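Local coordinates for protein 4-hydroxybutyrate coenzyme A transferase (PDB 2OAS) that probably transfers coenzyme A between acetyl-CoA and 4-hydroxybutyrate or related acids, and holds coenzyme A in a pocket of the chain, at residues Cys6-Ala9 with Leu10-Val13; Ala39-Ala42 with Leu43-Asp46; Pro215-Val218 with Leu219-Leu222; Tyr272-Val275 with Asp276-Ala280; Val374-Arg377 with Ala378-His381. All blocks are in the same frame, centred on the assembly; numbering follows the deposited sequence.

How the contacts relate
All five contacts are local turns and helix ends, spread along the chain in series. Contacts 1 and 2 sit together in the N-terminal part, their centres 14 Å apart. They touch where V13 O meets H41 CD2 at 3.4 Å. Both lie away from the coenzyme A site. Contact 4 is also remote from it, about 22 Å from contact 3 between centres. Contacts 3 and 5 are the two near the ligand. The side chains of P215 in contact 3 and T375 in contact 5 each come within about 7 Å of coenzyme A. Their contact centres are 24 Å apart. Contact 5 also meets the second subunit.

Contact 1: Cys6-Ala9 with Leu10-Val13; sequences CQSA and LEAV
E11 reaches back four residues to Q7. The E11 chain is stretched beyond CG, which stands anti to the backbone N (chi1 -175°). This carries the carboxylate back past the helix start to the preceding loop. There E11 OE2 accepts from Q7 N at 2.9 Å. The bond is nearly straight at the hydrogen (168°), although the N-H comes from above the carboxylate plane. S8 supplies two more acceptors. S8 OG takes E11 N at 3.2 Å, and S8 O takes A12 N at 3.2 Å. E11 N also makes a weak bond to S8 O. A12 N to S8 O and V13 N to A9 O (3.0 Å) are the first regular helix bonds. The motif is a helix N-cap, with S8 as the capping residue of helix 9-13. The negative carboxylate of E11 near this helix start is probably favourable. Replacing E11 with an alanine would probably leave Q7 N without its carboxylate mate and uncover one side of C6. The apolar contacts centre on C6. Its SG lies 3.4 Å from A12 CA and also packs on A12 CB. The same sulfur meets E11 CG at 3.7 Å. Outside the segments, the C6 backbone pairs with V171 of strand 170-173. A9 and V13 pack on A37 of helix 32-41.

Contact 2: Ala39-Ala42 with Leu43-Asp46; sequences AKHA and LTLD
L45 folds back against the last turn of the helix and meets H41. Its CB starts 3.6 Å from A42 O. CG stands anti to the carbonyl carbon (chi1 -46°), which turns the branch toward the helix, and it lies 3.7 Å from H41 O. From there CD1 reaches the imidazole, 3.7 Å from H41 CD2 and nearly as close to H41 NE2. CD2 comes to 4.1 Å from H41 NE2. The leucine thus crosses the histidine at a slant, by van der Waals contact. The polar end of the ring is engaged by I16, whose O is hydrogen-bonded to H41 NE2. Hydrogen bonds hold the backbone turn. H41 O is gripped twice by T44, through its N and its side chain. T44 OG1 donates at 2.9 Å, nearly along the C=O axis, and T44 N donates to the same oxygen. L43 N donates to K40 O at 2.8 Å, and L45 N to A42 O at 2.9 Å. These three-residue steps mark a 3-10 turn that follows the alpha helix. L43 also lays its CG against K40 O and A39 O. The turn closes helix 32-41 and leads into strand 48-52. D46 pairs by backbone with G19, just before strand 21-24. A42 packs on L66, and L45 on I16 and S18, in the loops nearby.

Contact 3: Pro215-Val218 with Leu219-Leu222; sequences PDAV and LSCL
S220 OG sits between its own backbone N and carbonyl carbon (chi1 52°), which turns it back onto A217 O, to which it donates. The modelled 2.5 Å from S220 OG to A217 O is very short, and its exact length is doubtful. V218 turns CG1 anti to its backbone N (chi1 178°), beside L222. The two side chains lie side by side, with V218 CG1 4.2 Å from L222 CD1. That CD1 also comes to 3.2 Å from V218 O. One turn earlier, L219 lays its CG over P215 O at 3.3 Å. The helix bonds are regular at first. L219 N donates to P215 O at 2.9 Å and S220 N to D216 O at 2.8 Å. The pattern then tightens, for C221 N goes to V218 O at 3.0 Å and only weakly to A217 O. V218 and C221 pack on helix 188-200, and L219 and L222 on helix 237-244. Helix 213-220 is the link of a beta-alpha-beta crossover between parallel strands 206-208 and 229-230, and at P215 it comes within about 7 Å of coenzyme A.

Contact 4: Tyr272-Val275 with Asp276-Ala280; sequences YDYV and DDNPA
N278 reaches back to Y274 across a type II beta turn that runs from V275 to N278 and ends helix 269-275. The turn is closed by N278 N, which donates to V275 O at 3.1 Å. D277 takes the positive phi that its place in this turn asks for. The tight part is the N278 amide. Its ND2 donates to Y274 O at 2.9 Å, and that oxygen lies in the amide plane. The same ND2 stands over one face of the Y274 ring, 3.2 Å from Y274 CE1. Ring and amide planes are almost perpendicular, 81° apart. N278 CG is anti to its backbone N (chi1 -167°), which brings the amide over the tyrosine. At the other end of the amide, N278 OD1 accepts from A280 N, forming an Asx turn. With an alanine at N278, Y274 O would probably lose its amide donor, A280 N its acceptor, and a gap would open over the ring. The looser side holds the exposed D273 and the weak bond from D276 N to Y272 O. D276 and D277 are tied by their carboxylates to R156 N and H158 NE2, outside the turn. Y274 packs on L240 and V243 of helix 237-244. One water joins the two key side chains, 3.0 Å from Y274 OH and accepting from N278 ND2.

Contact 5: Val374-Arg377 with Ala378-His381; sequences VTTR and AHVH
The imidazole of H379 is met obliquely by T376 and T375. T376 OG1 is hydrogen-bonded to H379 ND1 at 2.8 Å. Either partner could be the donor. The hydroxyl sits between the backbone N and the carbonyl carbon of T376 (chi1 64°), which points it at the ring. T375 comes at the base of the side chain, with CG2 3.3 Å from H379 CB. A second flat group, the R377 guanidinium, leads away from the turn. The second subunit meets both groups: its F96 makes an edge-to-face contact with the H379 ring, and its D319 a salt bridge with R377 NH1.

The backbone turns back between these side chains. H379 N donates to T376 O at 3.0 Å. V380 N makes only weak bonds, to T376 O and R377 O. V380 CG2 rests 3.5 Å from T376 O. T375 CG2 approaches the same methyl, 4.2 Å from V380 CG2.

T375 OG1 is hydrogen-bonded to Q332 OE1; Q332 binds coenzyme A, the bond may help to place it, and M333 and R337 of the same helix 332-341 pack against H379. V374 and T375 both face V316 of strand 316-317 in a classic beta bulge at the edge of the four-stranded sheet, and V380 packs on that same residue. The turn then carries the chain from strand 373-375 to strand 382-385 of the six-stranded sheet.

Contact 1: Cys6-Ala9 with Leu10-Val13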
loop_
_atom_site.group_PDB
_atom_site.type_symbol
_atom_site.label_atom_id
_atom_site.label_comp_id
_atom_site.label_asym_id
_atom_site.label_seq_id
_atom_site.Cartn_x
_atom_site.Cartn_y
_atom_site.Cartn_z
ATOM N N CYS A 6 7.103 42.064 -14.154
ATOM C CA CYS A 6 5.776 42.652 -14.201
ATOM C C CYS A 6 5.562 43.683 -13.112
ATOM O O CYS A 6 6.168 43.607 -12.042
ATOM C CB CYS A 6 4.715 41.563 -14.083
ATOM S SG CYS A 6 4.796 40.366 -15.417
ATOM N N GLN A 7 4.693 44.650 -13.385
ATOM C CA GLN A 7 4.404 45.691 -12.407
ATOM C C GLN A 7 3.124 45.389 -11.641
ATOM O O GLN A 7 2.816 46.079 -10.681
ATOM C CB GLN A 7 4.297 47.059 -13.088
ATOM C CG GLN A 7 5.166 48.111 -12.415
ATOM C CD GLN A 7 6.642 47.761 -12.484
ATOM O OE1 GLN A 7 7.392 47.965 -11.523
ATOM N NE2 GLN A 7 7.069 47.241 -13.630
ATOM N N SER A 8 2.396 44.353 -12.061
ATOM C CA SER A 8 1.161 43.953 -11.383
ATOM C C SER A 8 0.932 42.450 -11.525
ATOM O O SER A 8 1.421 41.830 -12.474
ATOM C CB SER A 8 -0.040 44.696 -11.955
ATOM O OG SER A 8 -0.324 44.249 -13.266
ATOM N N ALA A 9 0.189 41.866 -10.590
ATOM C CA ALA A 9 -0.091 40.438 -10.639
ATOM C C ALA A 9 -0.834 40.066 -11.914
ATOM O O ALA A 9 -0.632 38.997 -12.469
ATOM C CB ALA A 9 -0.908 40.018 -9.435
ATOM N N LEU A 10 -1.701 40.956 -12.376
ATOM C CA LEU A 10 -2.474 40.696 -13.590
ATOM C C LEU A 10 -1.534 40.621 -14.790
ATOM O O LEU A 10 -1.739 39.825 -15.702
ATOM C CB LEU A 10 -3.507 41.805 -13.784
ATOM C CG LEU A 10 -4.772 41.485 -14.585
ATOM C CD1 LEU A 10 -5.692 42.702 -14.569
ATOM C CD2 LEU A 10 -4.425 41.100 -16.003
ATOM N N GLU A 11 -0.492 41.442 -14.777
ATOM C CA GLU A 11 0.464 41.443 -15.876
ATOM C C GLU A 11 1.212 40.110 -15.942
ATOM O O GLU A 11 1.494 39.589 -17.020
ATOM C CB GLU A 11 1.439 42.596 -15.700
ATOM C CG GLU A 11 2.388 42.753 -16.842
ATOM C CD GLU A 11 3.290 43.953 -16.668
ATOM O OE1 GLU A 11 4.276 44.055 -17.426
ATOM O OE2 GLU A 11 3.010 44.794 -15.773
ATOM N N ALA A 12 1.506 39.551 -14.782
ATOM C CA ALA A 12 2.198 38.281 -14.705
ATOM C C ALA A 12 1.303 37.151 -15.179
ATOM O O ALA A 12 1.721 36.295 -15.958
ATOM C CB ALA A 12 2.639 38.022 -13.260
ATOM N N VAL A 13 0.066 37.146 -14.706
ATOM C CA VAL A 13 -0.860 36.100 -15.077
ATOM C C VAL A 13 -1.249 36.143 -16.552
ATOM O O VAL A 13 -1.634 35.132 -17.128
ATOM C CB VAL A 13 -2.111 36.187 -14.220
ATOM C CG1 VAL A 13 -3.101 35.132 -14.641
ATOM C CG2 VAL A 13 -1.742 35.990 -12.783
#

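Contact 2: Ala39-Ala42 with Leu43-Asp46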
loop_
_atom_site.group_PDB
_atom_site.type_symbol
_atom_site.label_atom_id
_atom_site.label_comp_id
_atom_site.label_asym_id
_atom_site.label_seq_id
_atom_site.Cartn_x
_atom_site.Cartn_y
_atom_site.Cartn_z
ATOM N N ALA A 39 -8.107 34.984 -11.117
ATOM C CA ALA A 39 -9.548 34.891 -10.875
ATOM C C ALA A 39 -10.260 35.798 -11.857
ATOM O O ALA A 39 -11.437 35.606 -12.154
ATOM C CB ALA A 39 -9.873 35.306 -9.439
ATOM N N LYS A 40 -9.539 36.797 -12.354
ATOM C CA LYS A 40 -10.114 37.718 -13.320
ATOM C C LYS A 40 -9.647 37.443 -14.741
ATOM O O LYS A 40 -10.471 37.280 -15.640
ATOM C CB LYS A 40 -9.797 39.160 -12.925
ATOM C CG LYS A 40 -10.794 39.712 -11.915
ATOM C CD LYS A 40 -10.190 39.869 -10.541
ATOM C CE LYS A 40 -9.232 41.043 -10.523
ATOM N NZ LYS A 40 -8.788 41.367 -9.143
ATOM N N HIS A 41 -8.332 37.371 -14.935
ATOM C CA HIS A 41 -7.754 37.104 -16.252
ATOM C C HIS A 41 -8.356 35.855 -16.905
ATOM O O HIS A 41 -8.592 35.829 -18.113
ATOM C CB HIS A 41 -6.236 36.930 -16.131
ATOM C CG HIS A 41 -5.562 36.571 -17.421
ATOM N ND1 HIS A 41 -5.521 37.421 -18.503
ATOM C CD2 HIS A 41 -4.913 35.451 -17.803
ATOM C CE1 HIS A 41 -4.874 36.844 -19.497
ATOM N NE2 HIS A 41 -4.495 35.648 -19.099
ATOM N N ALA A 42 -8.588 34.824 -16.104
ATOM C CA ALA A 42 -9.150 33.581 -16.612
ATOM C C ALA A 42 -10.537 33.789 -17.212
ATOM O O ALA A 42 -10.993 32.984 -18.016
ATOM C CB ALA A 42 -9.224 32.547 -15.497
ATOM N N LEU A 43 -11.205 34.869 -16.817
ATOM C CA LEU A 43 -12.540 35.158 -17.327
ATOM C C LEU A 43 -12.555 35.359 -18.830
ATOM O O LEU A 43 -13.601 35.215 -19.467
ATOM C CB LEU A 43 -13.119 36.389 -16.639
ATOM C CG LEU A 43 -13.389 36.220 -15.142
ATOM C CD1 LEU A 43 -14.000 37.491 -14.598
ATOM C CD2 LEU A 43 -14.318 35.042 -14.915
ATOM N N THR A 44 -11.389 35.687 -19.386
ATOM C CA THR A 44 -11.229 35.916 -20.820
ATOM C C THR A 44 -10.697 34.660 -21.514
ATOM O O THR A 44 -10.541 34.636 -22.735
ATOM C CB THR A 44 -10.231 37.060 -21.096
ATOM O OG1 THR A 44 -8.888 36.578 -20.945
ATOM C CG2 THR A 44 -10.454 38.211 -20.124
ATOM N N LEU A 45 -10.414 33.620 -20.737
ATOM C CA LEU A 45 -9.880 32.381 -21.294
ATOM C C LEU A 45 -10.909 31.265 -21.185
ATOM O O LEU A 45 -12.064 31.502 -20.840
ATOM C CB LEU A 45 -8.621 31.959 -20.528
ATOM C CG LEU A 45 -7.550 33.010 -20.230
ATOM C CD1 LEU A 45 -6.469 32.407 -19.340
ATOM C CD2 LEU A 45 -6.960 33.515 -21.526
ATOM N N ASP A 46 -10.487 30.048 -21.501
ATOM C CA ASP A 46 -11.360 28.894 -21.361
ATOM C C ASP A 46 -10.532 27.627 -21.430
ATOM O O ASP A 46 -9.361 27.646 -21.823
ATOM C CB ASP A 46 -12.451 28.865 -22.438
ATOM C CG ASP A 46 -11.896 28.650 -23.816
ATOM O OD1 ASP A 46 -12.682 28.327 -24.744
ATOM O OD2 ASP A 46 -10.661 28.813 -23.963
#

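Contact 3: Pro215-Val218 with Leu219-Leu222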
loop_
_atom_site.group_PDB
_atom_site.type_symbol
_atom_site.label_atom_id
_atom_site.label_comp_id
_atom_site.label_asym_id
_atom_site.label_seq_id
_atom_site.Cartn_x
_atom_site.Cartn_y
_atom_site.Cartn_z
ATOM N N PRO A 215 -2.544 15.927 17.103
ATOM C CA PRO A 215 -1.080 16.005 17.051
ATOM C C PRO A 215 -0.519 16.898 18.154
ATOM O O PRO A 215 0.438 16.527 18.822
ATOM C CB PRO A 215 -0.820 16.575 15.660
ATOM C CG PRO A 215 -1.953 15.983 14.857
ATOM C CD PRO A 215 -3.136 16.168 15.774
ATOM N N ASP A 216 -1.116 18.073 18.351
ATOM C CA ASP A 216 -0.640 18.990 19.382
ATOM C C ASP A 216 -0.704 18.369 20.766
ATOM O O ASP A 216 0.255 18.445 21.537
ATOM C CB ASP A 216 -1.456 20.284 19.390
ATOM C CG ASP A 216 -1.231 21.124 18.152
ATOM O OD1 ASP A 216 -0.062 21.292 17.738
ATOM O OD2 ASP A 216 -2.226 21.630 17.601
ATOM N N ALA A 217 -1.847 17.766 21.081
ATOM C CA ALA A 217 -2.039 17.126 22.372
ATOM C C ALA A 217 -0.968 16.065 22.558
ATOM O O ALA A 217 -0.453 15.882 23.659
ATOM C CB ALA A 217 -3.426 16.497 22.443
ATOM N N VAL A 218 -0.631 15.366 21.478
ATOM C CA VAL A 218 0.390 14.332 21.535
ATOM C C VAL A 218 1.748 14.945 21.831
ATOM O O VAL A 218 2.496 14.457 22.682
ATOM C CB VAL A 218 0.488 13.565 20.205
ATOM C CG1 VAL A 218 1.608 12.534 20.287
ATOM C CG2 VAL A 218 -0.846 12.889 19.888
ATOM N N LEU A 219 2.064 16.018 21.116
ATOM C CA LEU A 219 3.335 16.709 21.288
ATOM C C LEU A 219 3.472 17.279 22.684
ATOM O O LEU A 219 4.560 17.296 23.252
ATOM C CB LEU A 219 3.464 17.815 20.249
ATOM C CG LEU A 219 3.617 17.260 18.832
ATOM C CD1 LEU A 219 3.399 18.360 17.823
ATOM C CD2 LEU A 219 4.999 16.650 18.676
ATOM N N SER A 220 2.368 17.738 23.249
ATOM C CA SER A 220 2.409 18.287 24.590
ATOM C C SER A 220 2.718 17.213 25.632
ATOM O O SER A 220 3.148 17.530 26.737
ATOM C CB SER A 220 1.085 18.977 24.913
ATOM O OG SER A 220 -0.016 18.124 24.667
ATOM N N CYS A 221 2.513 15.945 25.282
ATOM C CA CYS A 221 2.791 14.853 26.209
ATOM C C CYS A 221 4.159 14.227 25.975
ATOM O O CYS A 221 4.495 13.222 26.601
ATOM C CB CYS A 221 1.720 13.771 26.105
ATOM S SG CYS A 221 -0.001 14.368 26.327
ATOM N N LEU A 222 4.945 14.817 25.078
ATOM C CA LEU A 222 6.273 14.295 24.777
ATOM C C LEU A 222 7.372 15.147 25.378
ATOM O O LEU A 222 8.558 14.882 25.164
ATOM C CB LEU A 222 6.482 14.218 23.263
ATOM C CG LEU A 222 6.216 12.906 22.524
ATOM C CD1 LEU A 222 4.856 12.363 22.897
ATOM C CD2 LEU A 222 6.289 13.133 21.019
#

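Contact 4: Tyr272-Val275 with Asp276-Ala280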
loop_
_atom_site.group_PDB
_atom_site.type_symbol
_atom_site.label_atom_id
_atom_site.label_comp_id
_atom_site.label_asym_id
_atom_site.label_seq_id
_atom_site.Cartn_x
_atom_site.Cartn_y
_atom_site.Cartn_z
ATOM N N TYR A 272 7.653 30.066 10.729
ATOM C CA TYR A 272 8.258 30.480 9.468
ATOM C C TYR A 272 9.571 31.198 9.734
ATOM O O TYR A 272 10.460 31.280 8.879
ATOM C CB TYR A 272 7.309 31.400 8.696
ATOM C CG TYR A 272 5.948 30.795 8.425
ATOM C CD1 TYR A 272 5.804 29.428 8.194
ATOM C CD2 TYR A 272 4.807 31.595 8.373
ATOM C CE1 TYR A 272 4.550 28.872 7.920
ATOM C CE2 TYR A 272 3.553 31.052 8.098
ATOM C CZ TYR A 272 3.429 29.686 7.875
ATOM O OH TYR A 272 2.204 29.111 7.624
ATOM N N ASP A 273 9.692 31.708 10.943
ATOM C CA ASP A 273 10.869 32.437 11.341
ATOM C C ASP A 273 11.980 31.479 11.701
ATOM O O ASP A 273 13.165 31.756 11.508
ATOM C CB ASP A 273 10.528 33.268 12.549
ATOM C CG ASP A 273 11.239 34.551 12.556
ATOM O OD1 ASP A 273 12.492 34.528 12.494
ATOM O OD2 ASP A 273 10.540 35.580 12.607
ATOM N N TYR A 274 11.567 30.343 12.236
ATOM C CA TYR A 274 12.491 29.314 12.655
ATOM C C TYR A 274 13.030 28.578 11.449
ATOM O O TYR A 274 14.220 28.296 11.375
ATOM C CB TYR A 274 11.781 28.332 13.601
ATOM C CG TYR A 274 12.581 27.091 13.928
ATOM C CD1 TYR A 274 13.785 27.172 14.625
ATOM C CD2 TYR A 274 12.144 25.832 13.515
ATOM C CE1 TYR A 274 14.543 26.032 14.896
ATOM C CE2 TYR A 274 12.894 24.684 13.781
ATOM C CZ TYR A 274 14.096 24.795 14.467
ATOM O OH TYR A 274 14.865 23.673 14.685
ATOM N N VAL A 275 12.171 28.274 10.490
ATOM C CA VAL A 275 12.641 27.550 9.316
ATOM C C VAL A 275 13.402 28.459 8.372
ATOM O O VAL A 275 14.219 27.994 7.582
ATOM C CB VAL A 275 11.465 26.877 8.560
ATOM C CG1 VAL A 275 10.606 26.112 9.545
ATOM C CG2 VAL A 275 10.644 27.899 7.807
ATOM N N ASP A 276 13.153 29.754 8.471
ATOM C CA ASP A 276 13.818 30.707 7.585
ATOM C C ASP A 276 15.344 30.631 7.575
ATOM O O ASP A 276 15.997 30.991 8.542
ATOM C CB ASP A 276 13.375 32.135 7.904
ATOM C CG ASP A 276 13.861 33.128 6.871
ATOM O OD1 ASP A 276 14.129 32.699 5.728
ATOM O OD2 ASP A 276 13.965 34.331 7.193
ATOM N N ASP A 277 15.892 30.141 6.470
ATOM C CA ASP A 277 17.331 30.032 6.301
ATOM C C ASP A 277 17.976 29.285 7.458
ATOM O O ASP A 277 19.059 29.651 7.895
ATOM C CB ASP A 277 17.924 31.448 6.181
ATOM C CG ASP A 277 19.309 31.463 5.552
ATOM O OD1 ASP A 277 19.746 30.420 5.015
ATOM O OD2 ASP A 277 19.961 32.537 5.585
ATOM N N ASN A 278 17.312 28.233 7.939
ATOM C CA ASN A 278 17.816 27.430 9.055
ATOM C C ASN A 278 18.465 26.130 8.595
ATOM O O ASN A 278 17.777 25.184 8.195
ATOM C CB ASN A 278 16.685 27.096 10.027
ATOM C CG ASN A 278 17.187 26.548 11.352
ATOM O OD1 ASN A 278 18.269 25.964 11.432
ATOM N ND2 ASN A 278 16.396 26.726 12.402
ATOM N N PRO A 279 19.807 26.048 8.681
ATOM C CA PRO A 279 20.568 24.864 8.271
ATOM C C PRO A 279 20.073 23.563 8.895
ATOM O O PRO A 279 20.259 22.487 8.323
ATOM C CB PRO A 279 21.988 25.186 8.733
ATOM C CG PRO A 279 22.037 26.652 8.689
ATOM C CD PRO A 279 20.701 27.059 9.254
ATOM N N ALA A 280 19.459 23.656 10.067
ATOM C CA ALA A 280 18.982 22.461 10.745
ATOM C C ALA A 280 17.643 21.937 10.215
ATOM O O ALA A 280 17.267 20.807 10.515
ATOM C CB ALA A 280 18.891 22.717 12.256
HETATM O O HOH W 1 17.489 25.087 14.730
#

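Contact 5: Val374-Arg377 with Ala378-His381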
loop_
_atom_site.group_PDB
_atom_site.type_symbol
_atom_site.label_atom_id
_atom_site.label_comp_id
_atom_site.label_asym_id
_atom_site.label_seq_id
_atom_site.Cartn_x
_atom_site.Cartn_y
_atom_site.Cartn_z
ATOM N N VAL A 374 -7.799 4.280 2.067
ATOM C CA VAL A 374 -6.457 4.844 1.886
ATOM C C VAL A 374 -5.413 3.869 2.432
ATOM O O VAL A 374 -4.392 3.616 1.799
ATOM C CB VAL A 374 -6.317 6.206 2.609
ATOM C CG1 VAL A 374 -4.897 6.755 2.449
ATOM C CG2 VAL A 374 -7.322 7.190 2.027
ATOM N N THR A 375 -5.692 3.317 3.609
ATOM C CA THR A 375 -4.814 2.358 4.258
ATOM C C THR A 375 -5.617 1.070 4.453
ATOM O O THR A 375 -6.722 1.086 4.981
ATOM C CB THR A 375 -4.345 2.902 5.613
ATOM O OG1 THR A 375 -3.624 4.113 5.401
ATOM C CG2 THR A 375 -3.460 1.908 6.320
ATOM N N THR A 376 -5.037 -0.044 4.026
ATOM C CA THR A 376 -5.699 -1.333 4.083
ATOM C C THR A 376 -5.514 -2.097 5.383
ATOM O O THR A 376 -4.699 -1.726 6.224
ATOM C CB THR A 376 -5.206 -2.207 2.928
ATOM O OG1 THR A 376 -3.809 -2.474 3.098
ATOM C CG2 THR A 376 -5.387 -1.479 1.603
ATOM N N ARG A 377 -6.292 -3.168 5.537
ATOM C CA ARG A 377 -6.219 -4.045 6.706
ATOM C C ARG A 377 -4.781 -4.411 7.032
ATOM O O ARG A 377 -4.303 -4.188 8.139
ATOM C CB ARG A 377 -6.913 -5.370 6.440
ATOM C CG ARG A 377 -8.367 -5.335 6.270
ATOM C CD ARG A 377 -8.834 -6.675 5.738
ATOM N NE ARG A 377 -10.282 -6.768 5.831
ATOM C CZ ARG A 377 -11.033 -7.600 5.124
ATOM N NH1 ARG A 377 -10.482 -8.434 4.249
ATOM N NH2 ARG A 377 -12.343 -7.585 5.289
ATOM N N ALA A 378 -4.114 -5.009 6.051
ATOM C CA ALA A 378 -2.736 -5.482 6.206
ATOM C C ALA A 378 -1.751 -4.425 6.674
ATOM O O ALA A 378 -0.731 -4.749 7.277
ATOM C CB ALA A 378 -2.259 -6.103 4.886
ATOM N N HIS A 379 -2.068 -3.165 6.388
ATOM C CA HIS A 379 -1.210 -2.034 6.769
ATOM C C HIS A 379 -1.285 -1.661 8.241
ATOM O O HIS A 379 -0.274 -1.465 8.890
ATOM C CB HIS A 379 -1.587 -0.784 5.975
ATOM C CG HIS A 379 -0.903 -0.673 4.653
ATOM N ND1 HIS A 379 -1.577 -0.762 3.454
ATOM C CD2 HIS A 379 0.405 -0.509 4.340
ATOM C CE1 HIS A 379 -0.713 -0.662 2.459
ATOM N NE2 HIS A 379 0.496 -0.509 2.970
ATOM N N VAL A 380 -2.496 -1.554 8.748
ATOM C CA VAL A 380 -2.708 -1.122 10.111
ATOM C C VAL A 380 -1.905 -1.796 11.224
ATOM O O VAL A 380 -1.671 -3.004 11.226
ATOM C CB VAL A 380 -4.219 -1.186 10.451
ATOM C CG1 VAL A 380 -4.477 -0.619 11.837
ATOM C CG2 VAL A 380 -5.002 -0.413 9.406
ATOM N N HIS A 381 -1.472 -0.977 12.169
ATOM C CA HIS A 381 -0.731 -1.469 13.306
ATOM C C HIS A 381 -1.545 -1.070 14.528
ATOM O O HIS A 381 -2.178 -1.910 15.145
ATOM C CB HIS A 381 0.675 -0.839 13.355
ATOM C CG HIS A 381 1.518 -1.317 14.498
ATOM N ND1 HIS A 381 2.817 -0.897 14.692
ATOM C CD2 HIS A 381 1.244 -2.173 15.516
ATOM C CE1 HIS A 381 3.307 -1.476 15.776
ATOM N NE2 HIS A 381 2.371 -2.254 16.293
#